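Local coordinates for protein tRNA (guanine(9)-N1)-methyltransferase (Schizosaccharomyces pombe, PDB 4JWH) that transfers a methyl group from S-adenosyl-L-methionine to N1 of guanine at position 9 of cytoplasmic tRNA, at residues His132-Arg136 with Asn167-Tyr171; Arg95-Pro101 with Thr137-Pro141. All blocks are in the same frame, centred on the assembly; numbering follows the deposited sequence.

Contact 1 of 2, residues His132-Arg136 with Asn167-Tyr171; sequences HSANR and NWKRY
The imidazole of H132 lies flat on the indole of W168. It makes a face-to-face stack with the five-membered ring, the centroids 3.7 Å apart and the planes at 9°. H132 CE1 comes to 3.4 Å from W168 CD1. Two CH-pi contacts widen the overlap: H132 CB sits over the six-membered ring of the indole, and W168 CB over the imidazole. With CG of H132 anti to the backbone N (chi1 172°), the ring reaches out from its helix to the loop.

H132 NE2 takes the polar contacts. R136 NH2, one helical turn on, donates to H132 NE2 at 3.0 Å, in the plane of the imidazole. K169 N adds a weak, long bond to the same H132 NE2 at 3.5 Å. NE2 thus acts as acceptor, which is consistent with the proton being on ND1.

The contact ties helix 118-137 to the loop entering strand 171-173, an outer strand of the parallel sheet in this SPOUT-family domain. V128 and T129 of the same helix also touch W168, as do Q157 and L161 of helix 151-161.

Beside the H132-W168 stack, K169 CG rests over one face of the R136 guanidinium, 3.3 Å from R136 NH2. A water bridges N135 and the loop, accepting from N135 ND2 at 2.7 Å and donating to K169 O. N135 ND2 also donates to V142 O.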
ATOM      1  N   HIS A 132      -4.991   2.349  -7.203  1.00 19.93           N
ATOM      2  CA  HIS A 132      -5.609   1.682  -8.358  1.00 21.11           C
ATOM      3  C   HIS A 132      -5.108   2.237  -9.697  1.00 21.03           C
ATOM      4  O   HIS A 132      -4.787   1.475 -10.609  1.00 21.20           O
ATOM      5  CB  HIS A 132      -7.136   1.762  -8.297  1.00 21.81           C
ATOM      6  CG  HIS A 132      -7.796   1.261  -9.537  1.00 24.32           C
ATOM      7  ND1 HIS A 132      -8.404   2.103 -10.445  1.00 24.90           N
ATOM      8  CD2 HIS A 132      -7.902   0.008 -10.048  1.00 27.34           C
ATOM      9  CE1 HIS A 132      -8.886   1.385 -11.446  1.00 26.73           C
ATOM     10  NE2 HIS A 132      -8.606   0.112 -11.224  1.00 27.91           N
ATOM     11  N   SER A 133      -5.008   3.561  -9.832  1.00 21.40           N
ATOM     12  CA  SER A 133      -4.624   4.129 -11.147  1.00 22.31           C
ATOM     13  C   SER A 133      -3.174   3.772 -11.484  1.00 21.08           C
ATOM     14  O   SER A 133      -2.864   3.420 -12.615  1.00 20.83           O
ATOM     15  CB  SER A 133      -4.827   5.653 -11.186  1.00 22.25           C
ATOM     16  OG  SER A 133      -6.087   5.970 -10.604  1.00 30.53           O
ATOM     17  N   ALA A 134      -2.293   3.871 -10.490  1.00 20.64           N
ATOM     18  CA  ALA A 134      -0.880   3.494 -10.664  1.00 20.21           C
ATOM     19  C   ALA A 134      -0.762   1.991 -10.991  1.00 20.44           C
ATOM     20  O   ALA A 134       0.003   1.589 -11.866  1.00 20.48           O
ATOM     21  CB  ALA A 134      -0.093   3.852  -9.419  1.00 19.88           C
ATOM     22  N   ASN A 135      -1.568   1.164 -10.328  1.00 19.99           N
ATOM     23  CA  ASN A 135      -1.586  -0.260 -10.661  1.00 20.22           C
ATOM     24  C   ASN A 135      -2.012  -0.587 -12.090  1.00 20.14           C
ATOM     25  O   ASN A 135      -1.457  -1.478 -12.729  1.00 20.36           O
ATOM     26  CB  ASN A 135      -2.497  -1.017  -9.703  1.00 19.92           C
ATOM     27  CG  ASN A 135      -2.197  -2.491  -9.691  1.00 20.14           C
ATOM     28  OD1 ASN A 135      -1.049  -2.887  -9.726  1.00 19.51           O
ATOM     29  ND2 ASN A 135      -3.224  -3.301  -9.617  1.00 24.49           N
ATOM     30  N   ARG A 136      -3.017   0.123 -12.573  1.00 21.32           N
ATOM     31  CA  ARG A 136      -3.575  -0.117 -13.908  1.00 23.57           C
ATOM     32  C   ARG A 136      -2.569   0.080 -15.051  1.00 23.43           C
ATOM     33  O   ARG A 136      -2.595  -0.671 -16.034  1.00 22.78           O
ATOM     34  CB  ARG A 136      -4.821   0.765 -14.138  1.00 24.30           C
ATOM     35  CG  ARG A 136      -5.650   0.352 -15.384  1.00 29.38           C
ATOM     36  CD  ARG A 136      -6.273  -1.085 -15.245  1.00 37.60           C
ATOM     37  NE  ARG A 136      -7.433  -1.064 -14.360  1.00 39.99           N
ATOM     38  CZ  ARG A 136      -8.667  -0.751 -14.756  1.00 40.41           C
ATOM     39  NH1 ARG A 136      -8.915  -0.477 -16.034  1.00 40.89           N
ATOM     40  NH2 ARG A 136      -9.651  -0.706 -13.869  1.00 39.40           N
ATOM     41  N   ASN A 167     -16.335  -0.510 -10.776  1.00 33.53           N
ATOM     42  CA  ASN A 167     -15.850  -0.831 -12.115  1.00 33.06           C
ATOM     43  C   ASN A 167     -14.351  -1.151 -12.167  1.00 33.78           C
ATOM     44  O   ASN A 167     -13.874  -1.738 -13.146  1.00 33.83           O
ATOM     45  CB  ASN A 167     -16.178   0.300 -13.101  1.00 32.59           C
ATOM     46  CG  ASN A 167     -17.691   0.425 -13.398  1.00 33.20           C
ATOM     47  OD1 ASN A 167     -18.482  -0.513 -13.191  1.00 29.66           O
ATOM     48  ND2 ASN A 167     -18.086   1.596 -13.880  1.00 32.81           N
ATOM     49  N   TRP A 168     -13.615  -0.774 -11.110  1.00 33.25           N
ATOM     50  CA  TRP A 168     -12.151  -0.994 -11.033  1.00 32.25           C
ATOM     51  C   TRP A 168     -11.770  -2.437 -11.308  1.00 31.74           C
ATOM     52  O   TRP A 168     -12.553  -3.327 -11.029  1.00 31.92           O
ATOM     53  CB  TRP A 168     -11.625  -0.592  -9.654  1.00 31.52           C
ATOM     54  CG  TRP A 168     -11.580   0.892  -9.416  1.00 31.63           C
ATOM     55  CD1 TRP A 168     -11.989   1.892 -10.273  1.00 30.01           C
ATOM     56  CD2 TRP A 168     -11.146   1.546  -8.211  1.00 30.18           C
ATOM     57  NE1 TRP A 168     -11.805   3.125  -9.674  1.00 30.94           N
ATOM     58  CE2 TRP A 168     -11.295   2.941  -8.413  1.00 30.49           C
ATOM     59  CE3 TRP A 168     -10.648   1.089  -6.987  1.00 30.12           C
ATOM     60  CZ2 TRP A 168     -10.943   3.873  -7.445  1.00 28.96           C
ATOM     61  CZ3 TRP A 168     -10.315   2.013  -6.018  1.00 29.93           C
ATOM     62  CH2 TRP A 168     -10.466   3.396  -6.253  1.00 32.21           C
ATOM     63  N   LYS A 169     -10.573  -2.657 -11.848  1.00 31.39           N
ATOM     64  CA  LYS A 169     -10.033  -3.996 -12.128  1.00 31.85           C
ATOM     65  C   LYS A 169      -8.839  -4.356 -11.202  1.00 31.62           C
ATOM     66  O   LYS A 169      -8.204  -3.458 -10.649  1.00 31.08           O
ATOM     67  CB  LYS A 169      -9.566  -4.064 -13.584  1.00 32.47           C
ATOM     68  CG  LYS A 169     -10.681  -3.761 -14.605  1.00 37.08           C
ATOM     69  CD  LYS A 169     -10.188  -3.950 -16.039  1.00 40.38           C
ATOM     70  CE  LYS A 169     -11.314  -3.755 -17.024  1.00 43.02           C
ATOM     71  NZ  LYS A 169     -10.785  -3.962 -18.397  1.00 46.07           N
ATOM     72  N   ARG A 170      -8.542  -5.653 -11.056  1.00 31.04           N
ATOM     73  CA  ARG A 170      -7.464  -6.146 -10.178  1.00 30.77           C
ATOM     74  C   ARG A 170      -7.568  -5.509  -8.788  1.00 29.15           C
ATOM     75  O   ARG A 170      -6.567  -5.146  -8.166  1.00 29.03           O
ATOM     76  CB  ARG A 170      -6.066  -5.894 -10.793  1.00 31.08           C
ATOM     77  CG  ARG A 170      -5.679  -6.834 -11.931  1.00 34.91           C
ATOM     78  CD  ARG A 170      -4.177  -7.209 -11.897  1.00 36.86           C
ATOM     79  NE  ARG A 170      -3.987  -8.593 -12.331  1.00 42.85           N
ATOM     80  CZ  ARG A 170      -3.069  -9.446 -11.866  1.00 41.52           C
ATOM     81  NH1 ARG A 170      -2.179  -9.092 -10.936  1.00 37.72           N
ATOM     82  NH2 ARG A 170      -3.036 -10.680 -12.361  1.00 44.82           N
ATOM     83  N   TYR A 171      -8.801  -5.380  -8.318  1.00 27.34           N
ATOM     84  CA  TYR A 171      -9.106  -4.671  -7.098  1.00 26.69           C
ATOM     85  C   TYR A 171     -10.092  -5.493  -6.273  1.00 26.10           C
ATOM     86  O   TYR A 171     -11.124  -5.940  -6.767  1.00 25.97           O
ATOM     87  CB  TYR A 171      -9.656  -3.286  -7.428  1.00 26.09           C
ATOM     88  CG  TYR A 171     -10.230  -2.515  -6.266  1.00 28.16           C
ATOM     89  CD1 TYR A 171     -11.611  -2.319  -6.151  1.00 26.83           C
ATOM     90  CD2 TYR A 171      -9.391  -1.922  -5.313  1.00 28.10           C
ATOM     91  CE1 TYR A 171     -12.143  -1.590  -5.088  1.00 30.63           C
ATOM     92  CE2 TYR A 171      -9.907  -1.205  -4.252  1.00 28.89           C
ATOM     93  CZ  TYR A 171     -11.283  -1.039  -4.132  1.00 28.88           C
ATOM     94  OH  TYR A 171     -11.789  -0.325  -3.062  1.00 28.55           O
TER
HETATM   95  O   HOH W   1      -5.772  -2.386  -9.458  1.00 36.11           O

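Contact 2 of 2, residues Arg95-Pro101 with Thr137-Pro141; sequences RLGKVVP and TALHP
R95 grips the backbone of T137 side-on. R95 NE and R95 NH2 both donate to T137 O, each at 2.9 Å. The oxygen lies close to the guanidinium plane, so both N-H groups can point at it. Both nitrogens come from the same face of the carbonyl plane, with NH2 well above it. The R95 chain gets there by bending at chi2 and chi3.

Two more hydrogen bonds hold V100. Its backbone N donates to L139 O at 3.0 Å, nearly in line with that carbonyl. In return, H140 ND1 donates to V100 O at 2.6 Å. That bond lies in the imidazole plane and uses a lone pair in the carbonyl plane. CG of H140 is anti to its own carbonyl carbon (chi1 -52°), which turns ND1 to the other loop. A leucine in place of H140 would probably leave V100 O without its ring donor and that side of the loop pairing less firmly fixed. CA-H groups of V99, H140 and P101 add weaker C-H...O contacts to carbonyls across the interface.

L139 packs into the curve of the 95-101 chain. Its CD1 lies 3.2 Å from K98 O, with L96 O and G97 O also near it, and 3.6 Å from R95 CD. G97 has phi 97°, where a side chain would run into the preceding carbonyl. Farther along, the apolar V99 CG1 packs on P141 CD at 3.8 Å, the two side chains about perpendicular.

The contact joins the segment leading to strand 105-109 with the loop from helix 118-137 into strand 143-147. These strands are neighbours in the parallel sheet. Helix 254-267 packs alongside, with E266 touching R95 and L139, S262 touching A138, and L265 touching H140.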
ATOM      1  N   ARG A  95       6.580   4.100 -19.845  1.00 32.38           N
ATOM      2  CA  ARG A  95       6.647   2.668 -19.630  1.00 32.57           C
ATOM      3  C   ARG A  95       7.068   1.939 -20.910  1.00 33.10           C
ATOM      4  O   ARG A  95       6.456   2.113 -21.969  1.00 32.05           O
ATOM      5  CB  ARG A  95       5.294   2.151 -19.150  1.00 32.43           C
ATOM      6  CG  ARG A  95       5.344   0.762 -18.550  1.00 33.42           C
ATOM      7  CD  ARG A  95       4.342  -0.122 -19.238  1.00 36.39           C
ATOM      8  NE  ARG A  95       3.001   0.255 -18.889  1.00 37.22           N
ATOM      9  CZ  ARG A  95       1.948   0.185 -19.695  1.00 35.98           C
ATOM     10  NH1 ARG A  95       2.062  -0.251 -20.940  1.00 36.19           N
ATOM     11  NH2 ARG A  95       0.775   0.578 -19.237  1.00 34.35           N
ATOM     12  N   LEU A  96       8.100   1.098 -20.791  1.00 33.77           N
ATOM     13  CA  LEU A  96       8.627   0.336 -21.931  1.00 35.06           C
ATOM     14  C   LEU A  96       8.341  -1.151 -21.785  1.00 34.81           C
ATOM     15  O   LEU A  96       8.545  -1.735 -20.723  1.00 34.69           O
ATOM     16  CB  LEU A  96      10.154   0.508 -22.075  1.00 35.58           C
ATOM     17  CG  LEU A  96      10.910   1.775 -21.650  1.00 38.36           C
ATOM     18  CD1 LEU A  96      12.398   1.432 -21.527  1.00 40.98           C
ATOM     19  CD2 LEU A  96      10.710   2.928 -22.623  1.00 39.60           C
ATOM     20  N   GLY A  97       7.875  -1.768 -22.859  1.00 35.13           N
ATOM     21  CA  GLY A  97       7.846  -3.219 -22.906  1.00 34.74           C
ATOM     22  C   GLY A  97       6.533  -3.864 -22.538  1.00 34.20           C
ATOM     23  O   GLY A  97       5.508  -3.206 -22.444  1.00 33.90           O
ATOM     24  N   LYS A  98       6.574  -5.178 -22.358  1.00 34.33           N
ATOM     25  CA  LYS A  98       5.344  -5.969 -22.331  1.00 34.34           C
ATOM     26  C   LYS A  98       4.746  -6.005 -20.926  1.00 32.98           C
ATOM     27  O   LYS A  98       5.467  -6.213 -19.975  1.00 32.26           O
ATOM     28  CB  LYS A  98       5.635  -7.384 -22.815  1.00 34.69           C
ATOM     29  CG  LYS A  98       4.510  -8.411 -22.566  1.00 36.36           C
ATOM     30  CD  LYS A  98       5.064  -9.835 -22.712  1.00 41.00           C
ATOM     31  CE  LYS A  98       3.996 -10.908 -22.435  1.00 42.85           C
ATOM     32  NZ  LYS A  98       2.759 -10.682 -23.212  1.00 42.25           N
ATOM     33  N   VAL A  99       3.434  -5.805 -20.816  1.00 31.97           N
ATOM     34  CA  VAL A  99       2.769  -5.846 -19.528  1.00 32.00           C
ATOM     35  C   VAL A  99       2.641  -7.303 -19.070  1.00 31.72           C
ATOM     36  O   VAL A  99       2.043  -8.128 -19.759  1.00 31.40           O
ATOM     37  CB  VAL A  99       1.409  -5.095 -19.540  1.00 32.05           C
ATOM     38  CG1 VAL A  99       0.608  -5.373 -18.247  1.00 32.20           C
ATOM     39  CG2 VAL A  99       1.639  -3.594 -19.686  1.00 32.65           C
ATOM     40  N   VAL A 100       3.256  -7.616 -17.931  1.00 31.51           N
ATOM     41  CA  VAL A 100       3.184  -8.953 -17.337  1.00 31.58           C
ATOM     42  C   VAL A 100       2.747  -8.864 -15.864  1.00 30.98           C
ATOM     43  O   VAL A 100       3.540  -8.468 -15.015  1.00 31.48           O
ATOM     44  CB  VAL A 100       4.545  -9.727 -17.433  1.00 32.05           C
ATOM     45  CG1 VAL A 100       4.454 -11.082 -16.707  1.00 33.99           C
ATOM     46  CG2 VAL A 100       4.959  -9.955 -18.890  1.00 32.91           C
ATOM     47  N   PRO A 101       1.493  -9.247 -15.555  1.00 30.54           N
ATOM     48  CA  PRO A 101       1.009  -9.219 -14.181  1.00 29.73           C
ATOM     49  C   PRO A 101       1.954  -9.956 -13.235  1.00 28.43           C
ATOM     50  O   PRO A 101       2.562 -10.952 -13.605  1.00 28.51           O
ATOM     51  CB  PRO A 101      -0.322  -9.959 -14.268  1.00 30.37           C
ATOM     52  CG  PRO A 101      -0.781  -9.734 -15.659  1.00 31.46           C
ATOM     53  CD  PRO A 101       0.461  -9.738 -16.488  1.00 31.23           C
ATOM     54  N   THR A 137      -1.703   1.093 -14.913  1.00 23.09           N
ATOM     55  CA  THR A 137      -0.738   1.448 -15.938  1.00 23.67           C
ATOM     56  C   THR A 137       0.617   0.770 -15.687  1.00 24.16           C
ATOM     57  O   THR A 137       1.557   0.949 -16.469  1.00 25.11           O
ATOM     58  CB  THR A 137      -0.531   2.996 -16.028  1.00 23.90           C
ATOM     59  OG1 THR A 137      -0.110   3.509 -14.759  1.00 23.57           O
ATOM     60  CG2 THR A 137      -1.796   3.708 -16.476  1.00 24.03           C
ATOM     61  N   ALA A 138       0.722  -0.003 -14.599  1.00 23.41           N
ATOM     62  CA  ALA A 138       2.009  -0.559 -14.191  1.00 22.68           C
ATOM     63  C   ALA A 138       2.488  -1.614 -15.199  1.00 22.92           C
ATOM     64  O   ALA A 138       1.665  -2.304 -15.827  1.00 23.04           O
ATOM     65  CB  ALA A 138       1.899  -1.175 -12.813  1.00 22.37           C
ATOM     66  N   LEU A 139       3.794  -1.745 -15.352  1.00 21.92           N
ATOM     67  CA  LEU A 139       4.333  -2.797 -16.204  1.00 23.20           C
ATOM     68  C   LEU A 139       3.977  -4.185 -15.632  1.00 23.01           C
ATOM     69  O   LEU A 139       3.710  -5.124 -16.387  1.00 23.72           O
ATOM     70  CB  LEU A 139       5.845  -2.637 -16.405  1.00 23.26           C
ATOM     71  CG  LEU A 139       6.518  -3.581 -17.420  1.00 24.38           C
ATOM     72  CD1 LEU A 139       6.020  -3.264 -18.843  1.00 25.27           C
ATOM     73  CD2 LEU A 139       8.047  -3.557 -17.353  1.00 22.98           C
ATOM     74  N   HIS A 140       3.932  -4.292 -14.303  1.00 22.73           N
ATOM     75  CA  HIS A 140       3.521  -5.520 -13.621  1.00 22.53           C
ATOM     76  C   HIS A 140       2.405  -5.287 -12.608  1.00 21.94           C
ATOM     77  O   HIS A 140       2.674  -5.153 -11.423  1.00 22.21           O
ATOM     78  CB  HIS A 140       4.732  -6.181 -12.920  1.00 22.91           C
ATOM     79  CG  HIS A 140       5.902  -6.385 -13.822  1.00 24.07           C
ATOM     80  ND1 HIS A 140       5.894  -7.309 -14.849  1.00 26.63           N
ATOM     81  CD2 HIS A 140       7.090  -5.749 -13.897  1.00 25.99           C
ATOM     82  CE1 HIS A 140       7.044  -7.249 -15.493  1.00 25.65           C
ATOM     83  NE2 HIS A 140       7.787  -6.317 -14.931  1.00 26.26           N
ATOM     84  N   PRO A 141       1.142  -5.242 -13.062  1.00 22.17           N
ATOM     85  CA  PRO A 141       0.090  -5.007 -12.095  1.00 22.43           C
ATOM     86  C   PRO A 141       0.027  -6.143 -11.090  1.00 22.81           C
ATOM     87  O   PRO A 141       0.297  -7.277 -11.437  1.00 22.64           O
ATOM     88  CB  PRO A 141      -1.201  -5.009 -12.928  1.00 22.70           C
ATOM     89  CG  PRO A 141      -0.806  -5.177 -14.326  1.00 22.45           C
ATOM     90  CD  PRO A 141       0.661  -5.237 -14.455  1.00 21.21           C
TER

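Overall arrangement
The centres of contacts 1 and 2 are about 13 Å apart, on the same side of the chain's centre. Their segments alternate along the chain: 95-101, 132-136, 137-141, 167-171. Residues 132-136 and 137-141 are consecutive, so the end of helix 118-137 passes straight from contact 1 into contact 2. The two also touch directly, where R170 packs on P101 and P141, and N135 on P141. The loops are thereby gathered at the N-terminal ends of three successive strands of the parallel sheet, 105-109, 143-147 and, outermost, 171-173. Both contacts lie away from the cofactor site; they join helix 118-137 and these loops within the SPOUT-type methyltransferase domain.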